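Local coordinates for protein autoinducer 2 sensor kinase/phosphatase LuxQ (PDB 3C38) that senses the quorum-sensing signal AI-2, bound to LuxP, through this periplasmic domain and switches from histidine kinase to phosphatase activity in response, at residues A[40-53]-A[68-81]. Numbering follows the deposited sequence.
Sequences LRIHQDSTAKNASL and FFSSVDELELSNAP
Phe68 reaches across from helix 65-74 and lies between its own helix and residues 47-53. Its CG is anti to the backbone N (chi1 175°), which carries the ring toward the start of helix 51-58. Leu53 covers one face, with CA over the ring centre and CB 3.5 Å from Phe68 CZ. Val72 CG2 lies on the opposite face, offset toward the rim. Thr47 CG2 meets the ring at its edge, 3.7 Å from Phe68 CE2. Leu53 also sends CD1 to Phe69 CZ, at 3.5 Å. Leu40 CD2 packs on Pro81 CG, 4.2 Å away.

Polar groups meet beside this cluster, where His43 faces Glu76 and Asn79. His43 NE2 is 2.8 Å from Glu76 OE1, but the angle is poor for a hydrogen bond. The ring and carboxylate planes are 77° apart. Asn79 ND2 donates to the same Glu76 OE1 at 3.1 Å, from above the carboxylate plane. Within helix 22-47, Thr47 OG1 donates to His43 O, 2.9 Å away, on the opposite face of that carbonyl from Thr47 N.

The contact joins the end of the long helix 22-47 and the start of helix 51-58 to helix 65-74 and the loop after it, within the LuxQ periplasmic domain, a member of the Cache clan. The five-stranded antiparallel sheet adjoins this layer: Leu40 and Phe69 touch strand 153-160, Leu53 touches strands 83-88 and 134-143, and Phe69 stacks with Trp94.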
loop_
_atom_site.group_PDB
_atom_site.type_symbol
_atom_site.label_atom_id
_atom_site.label_comp_id
_atom_site.label_asym_id
_atom_site.label_seq_id
_atom_site.Cartn_x
_atom_site.Cartn_y
_atom_site.Cartn_z
ATOM N N LEU A 40 -7.936 4.631 1.224
ATOM C CA LEU A 40 -7.839 4.044 -0.105
ATOM C C LEU A 40 -9.008 3.126 -0.416
ATOM O O LEU A 40 -9.488 3.094 -1.544
ATOM C CB LEU A 40 -6.524 3.282 -0.254
ATOM C CG LEU A 40 -5.318 4.202 -0.442
ATOM C CD1 LEU A 40 -4.073 3.378 -0.539
ATOM C CD2 LEU A 40 -5.490 5.038 -1.702
ATOM N N ARG A 41 -9.458 2.382 0.587
ATOM C CA ARG A 41 -10.584 1.476 0.415
ATOM C C ARG A 41 -11.845 2.267 0.062
ATOM O O ARG A 41 -12.551 1.950 -0.911
ATOM C CB ARG A 41 -10.811 0.675 1.703
ATOM C CG ARG A 41 -12.168 -0.029 1.763
ATOM C CD ARG A 41 -12.269 -0.964 2.961
ATOM N NE ARG A 41 -12.057 -0.287 4.240
ATOM C CZ ARG A 41 -12.809 0.709 4.708
ATOM N NH1 ARG A 41 -13.837 1.168 4.005
ATOM N NH2 ARG A 41 -12.535 1.240 5.894
ATOM N N ILE A 42 -12.114 3.300 0.860
ATOM C CA ILE A 42 -13.275 4.158 0.665
ATOM C C ILE A 42 -13.315 4.745 -0.744
ATOM O O ILE A 42 -14.322 4.634 -1.441
ATOM C CB ILE A 42 -13.290 5.304 1.701
ATOM C CG1 ILE A 42 -13.558 4.726 3.092
ATOM C CG2 ILE A 42 -14.341 6.343 1.331
ATOM C CD1 ILE A 42 -13.435 5.749 4.221
ATOM N N HIS A 43 -12.225 5.371 -1.167
ATOM C CA HIS A 43 -12.181 5.939 -2.505
ATOM C C HIS A 43 -12.305 4.853 -3.570
ATOM O O HIS A 43 -12.991 5.039 -4.569
ATOM C CB HIS A 43 -10.898 6.744 -2.705
ATOM C CG HIS A 43 -10.835 7.973 -1.854
ATOM N ND1 HIS A 43 -11.884 8.863 -1.758
ATOM C CD2 HIS A 43 -9.857 8.452 -1.045
ATOM C CE1 HIS A 43 -11.557 9.836 -0.926
ATOM N NE2 HIS A 43 -10.336 9.611 -0.481
ATOM N N GLN A 44 -11.648 3.721 -3.347
ATOM C CA GLN A 44 -11.712 2.609 -4.289
ATOM C C GLN A 44 -13.155 2.142 -4.498
ATOM O O GLN A 44 -13.651 2.123 -5.630
ATOM C CB GLN A 44 -10.853 1.434 -3.794
ATOM C CG GLN A 44 -11.156 0.110 -4.488
ATOM C CD GLN A 44 -10.203 -1.018 -4.105
ATOM O OE1 GLN A 44 -9.873 -1.210 -2.930
ATOM N NE2 GLN A 44 -9.772 -1.781 -5.106
ATOM N N ASP A 45 -13.818 1.772 -3.404
ATOM C CA ASP A 45 -15.196 1.284 -3.460
ATOM C C ASP A 45 -16.203 2.295 -4.000
ATOM O O ASP A 45 -17.229 1.926 -4.584
ATOM C CB ASP A 45 -15.639 0.809 -2.077
ATOM C CG ASP A 45 -14.964 -0.477 -1.673
ATOM O OD1 ASP A 45 -14.462 -1.175 -2.572
ATOM O OD2 ASP A 45 -14.947 -0.803 -0.475
ATOM N N SER A 46 -15.900 3.569 -3.805
ATOM C CA SER A 46 -16.759 4.639 -4.276
ATOM C C SER A 46 -16.567 4.819 -5.780
ATOM O O SER A 46 -17.522 5.041 -6.525
ATOM C CB SER A 46 -16.411 5.935 -3.548
ATOM O OG SER A 46 -17.362 6.934 -3.841
ATOM N N THR A 47 -15.324 4.718 -6.228
ATOM C CA THR A 47 -15.024 4.867 -7.641
ATOM C C THR A 47 -15.472 3.633 -8.415
ATOM O O THR A 47 -15.740 3.703 -9.612
ATOM C CB THR A 47 -13.526 5.076 -7.853
ATOM O OG1 THR A 47 -13.124 6.281 -7.194
ATOM C CG2 THR A 47 -13.201 5.182 -9.335
ATOM N N ALA A 48 -15.559 2.504 -7.718
ATOM C CA ALA A 48 -15.967 1.249 -8.334
ATOM C C ALA A 48 -17.422 1.329 -8.782
ATOM O O ALA A 48 -17.878 0.515 -9.592
ATOM C CB ALA A 48 -15.786 0.095 -7.349
ATOM N N LYS A 49 -18.144 2.315 -8.253
ATOM C CA LYS A 49 -19.551 2.502 -8.586
ATOM C C LYS A 49 -19.815 3.739 -9.443
ATOM O O LYS A 49 -20.957 4.165 -9.594
ATOM C CB LYS A 49 -20.374 2.571 -7.298
ATOM C CG LYS A 49 -20.379 1.258 -6.549
ATOM C CD LYS A 49 -21.141 1.332 -5.250
ATOM C CE LYS A 49 -21.314 -0.059 -4.671
ATOM N NZ LYS A 49 -21.969 -0.045 -3.338
ATOM N N ASN A 50 -18.766 4.312 -10.016
ATOM C CA ASN A 50 -18.945 5.497 -10.835
ATOM C C ASN A 50 -19.287 5.128 -12.270
ATOM O O ASN A 50 -18.447 4.605 -12.999
ATOM C CB ASN A 50 -17.683 6.353 -10.819
ATOM C CG ASN A 50 -17.877 7.684 -11.510
ATOM O OD1 ASN A 50 -18.303 7.743 -12.665
ATOM N ND2 ASN A 50 -17.562 8.764 -10.808
ATOM N N ALA A 51 -20.524 5.410 -12.669
ATOM C CA ALA A 51 -20.990 5.120 -14.019
ATOM C C ALA A 51 -19.925 5.481 -15.044
ATOM O O ALA A 51 -19.614 4.684 -15.937
ATOM C CB ALA A 51 -22.262 5.893 -14.302
ATOM N N SER A 52 -19.367 6.683 -14.917
ATOM C CA SER A 52 -18.327 7.137 -15.834
ATOM C C SER A 52 -17.299 6.024 -16.013
ATOM O O SER A 52 -16.987 5.628 -17.135
ATOM C CB SER A 52 -17.637 8.387 -15.287
ATOM O OG SER A 52 -18.569 9.422 -15.048
ATOM N N LEU A 53 -16.779 5.518 -14.899
ATOM C CA LEU A 53 -15.799 4.446 -14.956
ATOM C C LEU A 53 -16.379 3.248 -15.689
ATOM O O LEU A 53 -15.784 2.745 -16.638
ATOM C CB LEU A 53 -15.375 4.019 -13.548
ATOM C CG LEU A 53 -14.512 2.750 -13.483
ATOM C CD1 LEU A 53 -13.255 2.934 -14.313
ATOM C CD2 LEU A 53 -14.154 2.437 -12.039
ATOM N N PHE A 68 -10.156 9.474 -17.081
ATOM C CA PHE A 68 -11.024 9.261 -15.933
ATOM C C PHE A 68 -10.269 9.229 -14.609
ATOM O O PHE A 68 -10.512 10.060 -13.733
ATOM C CB PHE A 68 -11.821 7.966 -16.073
ATOM C CG PHE A 68 -12.636 7.643 -14.858
ATOM C CD1 PHE A 68 -13.812 8.330 -14.589
ATOM C CD2 PHE A 68 -12.192 6.698 -13.943
ATOM C CE1 PHE A 68 -14.531 8.083 -13.423
ATOM C CE2 PHE A 68 -12.903 6.444 -12.774
ATOM C CZ PHE A 68 -14.076 7.138 -12.513
ATOM N N PHE A 69 -9.364 8.266 -14.458
ATOM C CA PHE A 69 -8.599 8.148 -13.223
ATOM C C PHE A 69 -7.760 9.387 -12.973
ATOM O O PHE A 69 -7.475 9.736 -11.827
ATOM C CB PHE A 69 -7.722 6.896 -13.261
ATOM C CG PHE A 69 -8.497 5.627 -13.098
ATOM C CD1 PHE A 69 -9.012 5.272 -11.858
ATOM C CD2 PHE A 69 -8.772 4.821 -14.192
ATOM C CE1 PHE A 69 -9.796 4.132 -11.713
ATOM C CE2 PHE A 69 -9.557 3.678 -14.058
ATOM C CZ PHE A 69 -10.068 3.335 -12.815
ATOM N N SER A 70 -7.371 10.057 -14.050
ATOM C CA SER A 70 -6.585 11.267 -13.922
ATOM C C SER A 70 -7.470 12.307 -13.237
ATOM O O SER A 70 -6.992 13.136 -12.462
ATOM C CB SER A 70 -6.152 11.759 -15.301
ATOM O OG SER A 70 -5.236 12.831 -15.187
ATOM N N SER A 71 -8.768 12.242 -13.522
ATOM C CA SER A 71 -9.742 13.158 -12.935
ATOM C C SER A 71 -9.976 12.852 -11.461
ATOM O O SER A 71 -10.088 13.758 -10.634
ATOM C CB SER A 71 -11.074 13.065 -13.682
ATOM O OG SER A 71 -11.233 14.145 -14.582
ATOM N N VAL A 72 -10.058 11.564 -11.141
ATOM C CA VAL A 72 -10.278 11.122 -9.770
ATOM C C VAL A 72 -9.143 11.616 -8.882
ATOM O O VAL A 72 -9.374 12.144 -7.793
ATOM C CB VAL A 72 -10.332 9.584 -9.689
ATOM C CG1 VAL A 72 -10.671 9.148 -8.271
ATOM C CG2 VAL A 72 -11.355 9.049 -10.677
ATOM N N ASP A 73 -7.915 11.439 -9.356
ATOM C CA ASP A 73 -6.744 11.864 -8.607
ATOM C C ASP A 73 -6.565 13.371 -8.714
ATOM O O ASP A 73 -6.129 14.017 -7.767
ATOM C CB ASP A 73 -5.496 11.150 -9.126
ATOM C CG ASP A 73 -5.665 9.646 -9.160
ATOM O OD1 ASP A 73 -6.302 9.100 -8.233
ATOM O OD2 ASP A 73 -5.153 9.012 -10.107
ATOM N N GLU A 74 -6.905 13.925 -9.873
ATOM C CA GLU A 74 -6.800 15.362 -10.097
ATOM C C GLU A 74 -7.306 16.117 -8.872
ATOM O O GLU A 74 -6.746 17.140 -8.475
ATOM C CB GLU A 74 -7.648 15.768 -11.306
ATOM C CG GLU A 74 -7.804 17.271 -11.479
ATOM C CD GLU A 74 -9.035 17.641 -12.285
ATOM O OE1 GLU A 74 -9.172 17.156 -13.429
ATOM O OE2 GLU A 74 -9.868 18.419 -11.771
ATOM N N LEU A 75 -8.367 15.585 -8.275
ATOM C CA LEU A 75 -8.999 16.192 -7.115
ATOM C C LEU A 75 -8.577 15.596 -5.773
ATOM O O LEU A 75 -9.016 16.065 -4.721
ATOM C CB LEU A 75 -10.517 16.082 -7.275
ATOM C CG LEU A 75 -11.036 14.661 -7.525
ATOM C CD1 LEU A 75 -11.263 13.958 -6.197
ATOM C CD2 LEU A 75 -12.332 14.714 -8.314
ATOM N N GLU A 76 -7.727 14.573 -5.804
ATOM C CA GLU A 76 -7.283 13.926 -4.572
ATOM C C GLU A 76 -5.924 13.240 -4.661
ATOM O O GLU A 76 -5.682 12.254 -3.965
ATOM C CB GLU A 76 -8.331 12.903 -4.127
ATOM C CG GLU A 76 -9.530 13.521 -3.441
ATOM C CD GLU A 76 -9.501 13.305 -1.949
ATOM O OE1 GLU A 76 -9.869 12.194 -1.513
ATOM O OE2 GLU A 76 -9.098 14.236 -1.217
ATOM N N LEU A 77 -5.042 13.774 -5.503
ATOM C CA LEU A 77 -3.701 13.221 -5.701
ATOM C C LEU A 77 -3.095 12.705 -4.396
ATOM O O LEU A 77 -2.387 11.694 -4.377
ATOM C CB LEU A 77 -2.786 14.288 -6.308
ATOM C CG LEU A 77 -3.254 14.895 -7.636
ATOM C CD1 LEU A 77 -2.410 16.118 -7.960
ATOM C CD2 LEU A 77 -3.164 13.857 -8.749
ATOM N N SER A 78 -3.385 13.410 -3.309
ATOM C CA SER A 78 -2.883 13.051 -1.990
ATOM C C SER A 78 -3.201 11.607 -1.579
ATOM O O SER A 78 -2.310 10.860 -1.159
ATOM C CB SER A 78 -3.451 14.027 -0.956
ATOM O OG SER A 78 -4.837 14.239 -1.178
ATOM N N ASN A 79 -4.466 11.212 -1.709
ATOM C CA ASN A 79 -4.885 9.863 -1.325
ATOM C C ASN A 79 -4.929 8.845 -2.461
ATOM O O ASN A 79 -5.697 7.892 -2.398
ATOM C CB ASN A 79 -6.266 9.916 -0.670
ATOM C CG ASN A 79 -6.366 10.994 0.377
ATOM O OD1 ASN A 79 -5.491 11.125 1.235
ATOM N ND2 ASN A 79 -7.438 11.773 0.321
ATOM N N ALA A 80 -4.112 9.033 -3.490
ATOM C CA ALA A 80 -4.113 8.107 -4.617
ATOM C C ALA A 80 -3.277 6.867 -4.336
ATOM O O ALA A 80 -2.327 6.918 -3.557
ATOM C CB ALA A 80 -3.588 8.802 -5.871
ATOM N N PRO A 81 -3.631 5.729 -4.962
ATOM C CA PRO A 81 -2.895 4.468 -4.783
ATOM C C PRO A 81 -1.616 4.598 -5.614
ATOM O O PRO A 81 -1.512 5.508 -6.430
ATOM C CB PRO A 81 -3.829 3.416 -5.384
ATOM C CG PRO A 81 -5.114 4.172 -5.760
ATOM C CD PRO A 81 -4.690 5.581 -5.969
#